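Local atomic coordinates of phospho-2-dehydro-3-deoxyheptonate aldolase/chorismate mutase (Thermus thermophilus, PDB entry 2D8D), a protein that probably rearranges chorismate to prephenate through its helical mutase domain, and in the full-length enzyme probably also makes the seven-carbon sugar phosphate that feeds the shikimate pathway. Residues D46-R49 / E50-L54; P66-T69 / I70-F74; I19-L22 / L23-G27; L54-L57 / T58-P62. One frame throughout, in Å; residues are numbered along the deposited sequence.

Contact 1: residues D46-R49 / E50-L54; sequences DPKR and EEEML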
loop_
_atom_site.group_PDB
_atom_site.type_symbol
_atom_site.label_atom_id
_atom_site.label_comp_id
_atom_site.label_asym_id
_atom_site.label_seq_id
_atom_site.Cartn_x
_atom_site.Cartn_y
_atom_site.Cartn_z
ATOM N N ASP B 46 -13.326 12.971 -5.354
ATOM C CA ASP B 46 -14.645 12.359 -5.234
ATOM C C ASP B 46 -14.737 11.645 -3.888
ATOM O O ASP B 46 -14.400 10.465 -3.774
ATOM C CB ASP B 46 -14.858 11.354 -6.372
ATOM C CG ASP B 46 -16.289 10.860 -6.458
ATOM O OD1 ASP B 46 -16.977 10.826 -5.419
ATOM O OD2 ASP B 46 -16.726 10.489 -7.568
ATOM N N PRO B 47 -15.189 12.356 -2.843
ATOM C CA PRO B 47 -15.298 11.731 -1.522
ATOM C C PRO B 47 -16.290 10.573 -1.445
ATOM O O PRO B 47 -16.127 9.672 -0.625
ATOM C CB PRO B 47 -15.675 12.901 -0.613
ATOM C CG PRO B 47 -16.417 13.821 -1.533
ATOM C CD PRO B 47 -15.587 13.773 -2.792
ATOM N N LYS B 48 -17.320 10.592 -2.283
ATOM C CA LYS B 48 -18.287 9.501 -2.274
ATOM C C LYS B 48 -17.571 8.224 -2.703
ATOM O O LYS B 48 -17.713 7.175 -2.074
ATOM C CB LYS B 48 -19.445 9.788 -3.231
ATOM C CG LYS B 48 -20.413 8.617 -3.379
ATOM C CD LYS B 48 -21.550 8.963 -4.312
ATOM C CE LYS B 48 -22.571 7.842 -4.446
ATOM N NZ LYS B 48 -22.044 6.681 -5.215
ATOM N N ARG B 49 -16.799 8.329 -3.780
ATOM C CA ARG B 49 -16.041 7.198 -4.308
ATOM C C ARG B 49 -15.012 6.719 -3.286
ATOM O O ARG B 49 -14.850 5.516 -3.069
ATOM C CB ARG B 49 -15.361 7.620 -5.615
ATOM C CG ARG B 49 -14.276 6.693 -6.132
ATOM C CD ARG B 49 -14.771 5.293 -6.461
ATOM N NE ARG B 49 -13.709 4.550 -7.132
ATOM C CZ ARG B 49 -13.679 3.232 -7.295
ATOM N NH1 ARG B 49 -14.663 2.471 -6.835
ATOM N NH2 ARG B 49 -12.647 2.673 -7.913
ATOM N N GLU B 50 -14.322 7.657 -2.648
ATOM C CA GLU B 50 -13.325 7.290 -1.653
ATOM C C GLU B 50 -13.957 6.516 -0.500
ATOM O O GLU B 50 -13.421 5.499 -0.058
ATOM C CB GLU B 50 -12.609 8.541 -1.138
ATOM C CG GLU B 50 -11.538 9.057 -2.097
ATOM C CD GLU B 50 -10.843 10.311 -1.600
ATOM O OE1 GLU B 50 -10.792 10.520 -0.370
ATOM O OE2 GLU B 50 -10.331 11.080 -2.440
ATOM N N GLU B 51 -15.101 6.990 -0.020
ATOM C CA GLU B 51 -15.787 6.318 1.073
ATOM C C GLU B 51 -16.285 4.933 0.661
ATOM O O GLU B 51 -16.306 4.004 1.469
ATOM C CB GLU B 51 -16.946 7.185 1.563
ATOM C CG GLU B 51 -16.495 8.370 2.405
ATOM C CD GLU B 51 -17.595 9.384 2.646
ATOM O OE1 GLU B 51 -18.767 8.978 2.784
ATOM O OE2 GLU B 51 -17.283 10.591 2.715
ATOM N N GLU B 52 -16.688 4.788 -0.596
ATOM C CA GLU B 52 -17.153 3.493 -1.071
ATOM C C GLU B 52 -15.996 2.501 -1.101
ATOM O O GLU B 52 -16.166 1.339 -0.737
ATOM C CB GLU B 52 -17.792 3.638 -2.451
ATOM C CG GLU B 52 -19.009 4.544 -2.403
ATOM C CD GLU B 52 -19.643 4.777 -3.751
ATOM O OE1 GLU B 52 -18.903 4.855 -4.753
ATOM O OE2 GLU B 52 -20.885 4.905 -3.800
ATOM N N MET B 53 -14.815 2.951 -1.513
ATOM C CA MET B 53 -13.657 2.061 -1.542
ATOM C C MET B 53 -13.273 1.669 -0.113
ATOM O O MET B 53 -12.994 0.502 0.167
ATOM C CB MET B 53 -12.477 2.735 -2.252
ATOM C CG MET B 53 -12.741 2.979 -3.736
ATOM S SD MET B 53 -11.329 3.609 -4.665
ATOM C CE MET B 53 -11.240 5.276 -4.056
ATOM N N LEU B 54 -13.276 2.640 0.794
ATOM C CA LEU B 54 -12.932 2.357 2.182
ATOM C C LEU B 54 -13.929 1.377 2.793
ATOM O O LEU B 54 -13.562 0.540 3.620
ATOM C CB LEU B 54 -12.909 3.649 3.003
ATOM C CG LEU B 54 -11.801 4.648 2.660
ATOM C CD1 LEU B 54 -11.995 5.910 3.478
ATOM C CD2 LEU B 54 -10.434 4.037 2.934
HETATM O O HOH W 1 -10.980 11.370 -4.958
HETATM O O HOH W 2 -19.724 6.337 -7.014
HETATM O O HOH W 3 -17.363 3.001 -5.915
#
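Helix 47-60 begins with Asp46 O accepting from Glu50 N at 3.0 Å, and Pro47, Lys48 and Arg49 pass their carbonyls in the same way to Glu51, Glu52 and Met53. Asp46 occupies the N-cap position: its OD1 turns back to take the amide of Arg49, with N to OD1 at 3.0 Å and a nearly straight bond of 167° that reaches the carboxylate from above its plane. The other oxygen, OD2, forms a salt bridge with Arg9 of the second subunit.

In the same first turn, Lys48 is extended until its last torsion, chi4 -71°, swings NZ over to Glu52, where it meets OE2 on the syn side but well out of the carboxylate plane. At 2.5 Å, the NZ to OE2 separation is very short and best read with caution. A water joins NZ to Glu52 OE1 as well, and a second links that OE1 to Arg49 NH1. The bend in Arg49 at chi2, 62°, takes its guanidinium across Met53 at about a right angle; the sulfur SD lies over one face, off toward the rim, 3.5 Å from CZ. Its stronger polar partner is Asp13 of the second subunit, in a salt bridge with NH1.

The example illustrates how the first two turns of a helix can serve two ends. Cap, ion pair and Met53 contact are local; the salt bridges to the second subunit are not. Sulfur and Asp13 together probably restrict how the guanidinium turns, leaving Asp46 and Arg49 to carry charge into the dimer interface.

Contact 2: residues P66-T69 / I70-F74; sequences PDET and IRKLF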
loop_
_atom_site.group_PDB
_atom_site.type_symbol
_atom_site.label_atom_id
_atom_site.label_comp_id
_atom_site.label_asym_id
_atom_site.label_seq_id
_atom_site.Cartn_x
_atom_site.Cartn_y
_atom_site.Cartn_z
ATOM N N PRO B 66 -6.122 -3.859 12.025
ATOM C CA PRO B 66 -7.477 -3.477 12.428
ATOM C C PRO B 66 -8.105 -2.684 11.283
ATOM O O PRO B 66 -7.391 -2.092 10.470
ATOM C CB PRO B 66 -7.241 -2.609 13.661
ATOM C CG PRO B 66 -5.965 -3.152 14.226
ATOM C CD PRO B 66 -5.129 -3.352 12.987
ATOM N N ASP B 67 -9.431 -2.673 11.216
ATOM C CA ASP B 67 -10.127 -1.943 10.162
ATOM C C ASP B 67 -9.670 -0.488 10.075
ATOM O O ASP B 67 -9.504 0.048 8.982
ATOM C CB ASP B 67 -11.640 -1.972 10.393
ATOM C CG ASP B 67 -12.242 -3.347 10.177
ATOM O OD1 ASP B 67 -11.523 -4.260 9.722
ATOM O OD2 ASP B 67 -13.449 -3.512 10.456
ATOM N N GLU B 68 -9.474 0.144 11.229
ATOM C CA GLU B 68 -9.051 1.541 11.285
ATOM C C GLU B 68 -7.698 1.741 10.610
ATOM O O GLU B 68 -7.463 2.765 9.968
ATOM C CB GLU B 68 -8.985 2.010 12.744
ATOM C CG GLU B 68 -8.836 3.519 12.940
ATOM C CD GLU B 68 -7.472 4.047 12.535
ATOM O OE1 GLU B 68 -6.455 3.486 12.998
ATOM O OE2 GLU B 68 -7.415 5.027 11.762
ATOM N N THR B 69 -6.811 0.761 10.764
ATOM C CA THR B 69 -5.485 0.830 10.157
ATOM C C THR B 69 -5.606 0.705 8.639
ATOM O O THR B 69 -4.960 1.445 7.896
ATOM C CB THR B 69 -4.567 -0.290 10.690
ATOM O OG1 THR B 69 -4.351 -0.105 12.095
ATOM C CG2 THR B 69 -3.223 -0.268 9.972
ATOM N N ILE B 70 -6.432 -0.233 8.186
ATOM C CA ILE B 70 -6.642 -0.414 6.755
ATOM C C ILE B 70 -7.204 0.887 6.184
ATOM O O ILE B 70 -6.778 1.354 5.128
ATOM C CB ILE B 70 -7.622 -1.585 6.481
ATOM C CG1 ILE B 70 -6.951 -2.916 6.841
ATOM C CG2 ILE B 70 -8.074 -1.572 5.025
ATOM C CD1 ILE B 70 -5.621 -3.160 6.142
ATOM N N ARG B 71 -8.155 1.482 6.897
ATOM C CA ARG B 71 -8.760 2.734 6.462
ATOM C C ARG B 71 -7.697 3.831 6.364
ATOM O O ARG B 71 -7.641 4.567 5.382
ATOM C CB ARG B 71 -9.854 3.149 7.449
ATOM C CG ARG B 71 -10.600 4.419 7.083
ATOM C CD ARG B 71 -11.641 4.751 8.143
ATOM N NE ARG B 71 -12.650 3.703 8.257
ATOM C CZ ARG B 71 -13.623 3.499 7.374
ATOM N NH1 ARG B 71 -13.726 4.276 6.304
ATOM N NH2 ARG B 71 -14.489 2.514 7.558
ATOM N N LYS B 72 -6.854 3.925 7.387
ATOM C CA LYS B 72 -5.789 4.923 7.428
ATOM C C LYS B 72 -4.823 4.778 6.256
ATOM O O LYS B 72 -4.492 5.754 5.583
ATOM C CB LYS B 72 -5.009 4.791 8.740
ATOM C CG LYS B 72 -3.856 5.773 8.889
ATOM C CD LYS B 72 -2.942 5.393 10.046
ATOM C CE LYS B 72 -3.700 5.313 11.361
ATOM N NZ LYS B 72 -4.349 6.603 11.712
ATOM N N LEU B 73 -4.369 3.553 6.024
ATOM C CA LEU B 73 -3.428 3.291 4.945
ATOM C C LEU B 73 -4.013 3.624 3.580
ATOM O O LEU B 73 -3.360 4.270 2.761
ATOM C CB LEU B 73 -2.970 1.832 4.990
ATOM C CG LEU B 73 -2.124 1.463 6.214
ATOM C CD1 LEU B 73 -1.849 -0.027 6.215
ATOM C CD2 LEU B 73 -0.817 2.248 6.204
ATOM N N PHE B 74 -5.246 3.202 3.326
ATOM C CA PHE B 74 -5.836 3.506 2.035
ATOM C C PHE B 74 -6.118 4.994 1.865
ATOM O O PHE B 74 -6.031 5.511 0.755
ATOM C CB PHE B 74 -7.075 2.642 1.798
ATOM C CG PHE B 74 -6.743 1.297 1.209
ATOM C CD1 PHE B 74 -6.474 1.169 -0.152
ATOM C CD2 PHE B 74 -6.633 0.172 2.019
ATOM C CE1 PHE B 74 -6.093 -0.059 -0.698
ATOM C CE2 PHE B 74 -6.252 -1.060 1.482
ATOM C CZ PHE B 74 -5.983 -1.173 0.120
#
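The first turns of helix 67-84, the last of the three helices in an AroQ-type chorismate mutase subunit, bring Thr69 against Leu73 and Glu68 against Lys72. Pro66 stands at the N-cap position, where its carbonyl O receives Ile70 N at 3.1 Å. From there the pattern repeats every residue, as far as Leu73 N on Thr69 O at 2.9 Å.

Two i to i+4 pairs give the turn two different characters. On the exposed side Glu68 folds at chi2 (-70°), bringing its carboxylate obliquely across the end of Lys72. The ammonium is drawn to one oxygen, with NZ to OE2 at 3.4 Å; this salt bridge is long and its hydrogen bond weak. The CE methylene rests close by, 3.7 Å from OE1, so the carboxylate meets the end of the lysine chain broadly.

One residue on, Thr69 and Leu73 lie alongside each other and point the same way. The threonine methyl CG2 approaches Leu73 CD1 at 4.0 Å, while Leu73 CG comes close beside Thr69 O.

The apolar side of these turns faces the second subunit, where Thr69 meets Ala80, Ile70 meets Leu20 and Phe74 meets Ile19, all three of that other copy. Within its own chain, helix 67-84 leans on helix 47-60: Arg71 packs on Leu54 and Thr58, and Phe74 on Leu54 and Leu57.

Contact 3: residues I19-L22 / L23-G27; sequences ILRL and LSERG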
loop_
_atom_site.group_PDB
_atom_site.type_symbol
_atom_site.label_atom_id
_atom_site.label_comp_id
_atom_site.label_asym_id
_atom_site.label_seq_id
_atom_site.Cartn_x
_atom_site.Cartn_y
_atom_site.Cartn_z
ATOM N N ILE B 19 3.926 -4.834 -3.428
ATOM C CA ILE B 19 3.130 -3.669 -3.053
ATOM C C ILE B 19 3.568 -2.463 -3.889
ATOM O O ILE B 19 2.729 -1.690 -4.354
ATOM C CB ILE B 19 3.260 -3.368 -1.535
ATOM C CG1 ILE B 19 2.575 -4.483 -0.735
ATOM C CG2 ILE B 19 2.631 -2.021 -1.203
ATOM C CD1 ILE B 19 2.832 -4.427 0.755
ATOM N N LEU B 20 4.874 -2.307 -4.094
ATOM C CA LEU B 20 5.365 -1.195 -4.906
ATOM C C LEU B 20 4.817 -1.303 -6.330
ATOM O O LEU B 20 4.398 -0.308 -6.926
ATOM C CB LEU B 20 6.897 -1.190 -4.940
ATOM C CG LEU B 20 7.560 -0.169 -5.876
ATOM C CD1 LEU B 20 7.185 1.258 -5.486
ATOM C CD2 LEU B 20 9.070 -0.362 -5.822
ATOM N N ARG B 21 4.814 -2.515 -6.874
ATOM C CA ARG B 21 4.304 -2.733 -8.219
ATOM C C ARG B 21 2.812 -2.410 -8.295
ATOM O O ARG B 21 2.363 -1.757 -9.237
ATOM C CB ARG B 21 4.534 -4.184 -8.649
ATOM C CG ARG B 21 4.169 -4.454 -10.102
ATOM C CD ARG B 21 4.382 -5.912 -10.483
ATOM N NE ARG B 21 3.402 -6.799 -9.858
ATOM C CZ ARG B 21 2.103 -6.792 -10.139
ATOM N NH1 ARG B 21 1.620 -5.944 -11.037
ATOM N NH2 ARG B 21 1.284 -7.632 -9.520
ATOM N N LEU B 22 2.052 -2.870 -7.305
ATOM C CA LEU B 22 0.612 -2.628 -7.279
ATOM C C LEU B 22 0.277 -1.158 -7.074
ATOM O O LEU B 22 -0.653 -0.639 -7.690
ATOM C CB LEU B 22 -0.053 -3.484 -6.200
ATOM C CG LEU B 22 -0.390 -4.919 -6.626
ATOM C CD1 LEU B 22 -1.503 -4.890 -7.662
ATOM C CD2 LEU B 22 0.841 -5.613 -7.189
ATOM N N LEU B 23 1.023 -0.487 -6.203
ATOM C CA LEU B 23 0.797 0.932 -5.975
ATOM C C LEU B 23 1.063 1.690 -7.270
ATOM O O LEU B 23 0.318 2.605 -7.629
ATOM C CB LEU B 23 1.728 1.458 -4.883
ATOM C CG LEU B 23 1.392 1.102 -3.437
ATOM C CD1 LEU B 23 2.515 1.579 -2.534
ATOM C CD2 LEU B 23 0.070 1.742 -3.031
ATOM N N SER B 24 2.126 1.309 -7.973
ATOM C CA SER B 24 2.477 1.975 -9.220
ATOM C C SER B 24 1.413 1.726 -10.285
ATOM O O SER B 24 1.077 2.625 -11.055
ATOM C CB SER B 24 3.856 1.512 -9.700
ATOM O OG SER B 24 4.865 1.898 -8.775
ATOM N N GLU B 25 0.880 0.510 -10.320
ATOM C CA GLU B 25 -0.167 0.180 -11.275
ATOM C C GLU B 25 -1.399 1.032 -10.967
ATOM O O GLU B 25 -2.038 1.569 -11.877
ATOM C CB GLU B 25 -0.532 -1.298 -11.176
ATOM C CG GLU B 25 -1.492 -1.755 -12.258
ATOM C CD GLU B 25 -1.847 -3.221 -12.147
ATOM O OE1 GLU B 25 -1.109 -3.965 -11.471
ATOM O OE2 GLU B 25 -2.861 -3.632 -12.750
ATOM N N ARG B 26 -1.728 1.150 -9.682
ATOM C CA ARG B 26 -2.874 1.950 -9.266
ATOM C C ARG B 26 -2.633 3.394 -9.690
ATOM O O ARG B 26 -3.553 4.090 -10.126
ATOM C CB ARG B 26 -3.061 1.893 -7.746
ATOM C CG ARG B 26 -4.390 2.458 -7.283
ATOM C CD ARG B 26 -4.508 2.486 -5.768
ATOM N NE ARG B 26 -5.880 2.764 -5.363
ATOM C CZ ARG B 26 -6.460 3.958 -5.424
ATOM N NH1 ARG B 26 -5.788 5.014 -5.862
ATOM N NH2 ARG B 26 -7.731 4.091 -5.071
ATOM N N GLY B 27 -1.391 3.838 -9.552
ATOM C CA GLY B 27 -1.050 5.193 -9.929
ATOM C C GLY B 27 -1.298 5.458 -11.401
ATOM O O GLY B 27 -1.834 6.508 -11.770
#
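Ser24 has chi1 near -64°, a torsion that sets OG beside its own backbone N and folds the hydroxyl back on Leu20 O; in Ile19 the chi1 of -69° leaves CG2 directed along the helix toward Leu23. Both pairs belong to the middle of helix 4-40, the long helix of the AroQ chorismate mutase fold, which runs through the intertwined dimer.

The serine gives a compact case of a hydroxyl bonded within a helix. Leu20 O accepts from Ser24 N at 3.0 Å and from Ser24 OG at 2.9 Å, the two donors approaching from opposite faces of the carbonyl plane, so this one oxygen, on a buried residue, is gripped twice. Gly63 O of the second subunit is a second, weak partner of OG.

Ile19 and Leu23 run side by side, CG2 to CD1 at 3.8 Å, and Leu23 continues onto Ile77 of helix 67-84. Arg26 leads away from this turn and gives NE to Asn16 OD1 of the second subunit.

On the outer side Arg21 and Glu25 form a looser pair. They lie alongside each other with guanidinium and carboxylate planes 37° apart, and the neighbouring Leu22 touches both: Leu22 CD2 lies over one guanidinium face, toward its rim, and Leu22 CD1 is 3.9 Å from Glu25 OE1. That same OE1 takes a weak, oblique bond from Arg21 NH1 at 3.4 Å.

Contact 4: residues L54-L57 / T58-P62; sequences LAYL and TAENP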
loop_
_atom_site.group_PDB
_atom_site.type_symbol
_atom_site.label_atom_id
_atom_site.label_comp_id
_atom_site.label_asym_id
_atom_site.label_seq_id
_atom_site.Cartn_x
_atom_site.Cartn_y
_atom_site.Cartn_z
ATOM N N LEU B 54 -13.276 2.640 0.794
ATOM C CA LEU B 54 -12.932 2.357 2.182
ATOM C C LEU B 54 -13.929 1.377 2.793
ATOM O O LEU B 54 -13.562 0.540 3.620
ATOM C CB LEU B 54 -12.909 3.649 3.003
ATOM C CG LEU B 54 -11.801 4.648 2.660
ATOM C CD1 LEU B 54 -11.995 5.910 3.478
ATOM C CD2 LEU B 54 -10.434 4.037 2.934
ATOM N N ALA B 55 -15.187 1.475 2.373
ATOM C CA ALA B 55 -16.229 0.599 2.889
ATOM C C ALA B 55 -16.019 -0.862 2.509
ATOM O O ALA B 55 -16.088 -1.738 3.371
ATOM C CB ALA B 55 -17.603 1.073 2.418
ATOM N N TYR B 56 -15.763 -1.156 1.236
ATOM C CA TYR B 56 -15.576 -2.559 0.900
ATOM C C TYR B 56 -14.231 -3.099 1.373
ATOM O O TYR B 56 -14.120 -4.281 1.686
ATOM C CB TYR B 56 -15.808 -2.846 -0.605
ATOM C CG TYR B 56 -14.847 -2.250 -1.616
ATOM C CD1 TYR B 56 -15.280 -1.278 -2.521
ATOM C CD2 TYR B 56 -13.530 -2.699 -1.716
ATOM C CE1 TYR B 56 -14.430 -0.772 -3.500
ATOM C CE2 TYR B 56 -12.671 -2.195 -2.692
ATOM C CZ TYR B 56 -13.129 -1.232 -3.578
ATOM O OH TYR B 56 -12.275 -0.707 -4.522
ATOM N N LEU B 57 -13.218 -2.242 1.460
ATOM C CA LEU B 57 -11.912 -2.698 1.921
ATOM C C LEU B 57 -11.969 -3.050 3.403
ATOM O O LEU B 57 -11.365 -4.035 3.834
ATOM C CB LEU B 57 -10.850 -1.629 1.655
ATOM C CG LEU B 57 -10.548 -1.434 0.163
ATOM C CD1 LEU B 57 -9.718 -0.177 -0.042
ATOM C CD2 LEU B 57 -9.831 -2.665 -0.384
ATOM N N THR B 58 -12.696 -2.266 4.190
ATOM C CA THR B 58 -12.797 -2.586 5.608
ATOM C C THR B 58 -13.685 -3.816 5.790
ATOM O O THR B 58 -13.419 -4.657 6.643
ATOM C CB THR B 58 -13.356 -1.406 6.426
ATOM O OG1 THR B 58 -14.603 -0.984 5.872
ATOM C CG2 THR B 58 -12.379 -0.242 6.417
ATOM N N ALA B 59 -14.729 -3.936 4.975
ATOM C CA ALA B 59 -15.624 -5.083 5.062
ATOM C C ALA B 59 -14.884 -6.378 4.737
ATOM O O ALA B 59 -15.099 -7.404 5.379
ATOM C CB ALA B 59 -16.796 -4.906 4.102
ATOM N N GLU B 60 -13.993 -6.315 3.753
ATOM C CA GLU B 60 -13.238 -7.480 3.301
ATOM C C GLU B 60 -11.912 -7.714 4.020
ATOM O O GLU B 60 -11.231 -8.709 3.767
ATOM C CB GLU B 60 -12.996 -7.353 1.796
ATOM C CG GLU B 60 -14.284 -7.399 0.983
ATOM C CD GLU B 60 -14.160 -6.753 -0.383
ATOM O OE1 GLU B 60 -13.067 -6.811 -0.983
ATOM O OE2 GLU B 60 -15.169 -6.198 -0.863
ATOM N N ASN B 61 -11.556 -6.806 4.923
ATOM C CA ASN B 61 -10.304 -6.905 5.663
ATOM C C ASN B 61 -10.158 -8.266 6.338
ATOM O O ASN B 61 -10.941 -8.617 7.219
ATOM C CB ASN B 61 -10.235 -5.786 6.700
ATOM C CG ASN B 61 -8.999 -5.868 7.562
ATOM O OD1 ASN B 61 -7.986 -6.441 7.163
ATOM N ND2 ASN B 61 -9.070 -5.280 8.750
ATOM N N PRO B 62 -9.145 -9.052 5.936
ATOM C CA PRO B 62 -8.932 -10.377 6.522
ATOM C C PRO B 62 -8.040 -10.360 7.758
ATOM O O PRO B 62 -7.809 -11.400 8.378
ATOM C CB PRO B 62 -8.283 -11.139 5.380
ATOM C CG PRO B 62 -7.366 -10.097 4.813
ATOM C CD PRO B 62 -8.240 -8.843 4.788
#
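Leu54 O receives the Thr58 amide, 3.0 Å from N, and the hydroxyl of the same threonine also approaches it, OG1 being 2.9 Å away. Ala55 O is almost equally near, 3.0 Å from OG1. With one proton, the hydroxyl cannot be assigned to either; what fixes its place between them is chi1 of 54°, which sets OG1 between the backbone N and the carbonyl carbon. The methyl CG2 also comes close to Leu54 O, at 3.1 Å.

A second pairing follows near the end of helix 47-60. Glu60 extends back and crosses Tyr56 at a slant, its carboxylate plane 14° from that of the ring, and OE2 sits 3.4 Å from Tyr56 CB, near the base of the ring and far from its hydroxyl. Both polar ends look to the second subunit: Glu60 OE1 forms a salt bridge with its Arg17, which also makes a cation-pi contact with the Tyr56 ring, and Tyr56 OH bonds to its Asp13 and Asn16.

The turn is therefore wedged between helices: Leu57 and Thr58 face Phe74 and Arg71 of helix 67-84, while Leu57 and Glu60 pack on Leu20 in the long helix of the second subunit.

Overall arrangement
Contacts 1 and 4 are successive turns of helix 47-60 and share Leu54, their centres 12 Å apart. Contact 2 lies nearest to contact 4, with centres 9 Å apart: Phe74 CD1 meets Leu57 CD1 at 3.5 Å, and a probable hydrogen bond of 2.8 Å joins Asn61 ND2 to Asp67 OD1 across the connecting loop. Contact 3 touches contact 1 through Met53 SD and Arg26 NH2, 3.7 Å apart, but approaches contact 2 only to about 5 Å between nearest atoms. The dimer links them further, since Asp13 of the second subunit serves both Arg49 and Tyr56. In AroQ mutases both subunits of the helical dimer build the active sites; no ligand marks one among these segments.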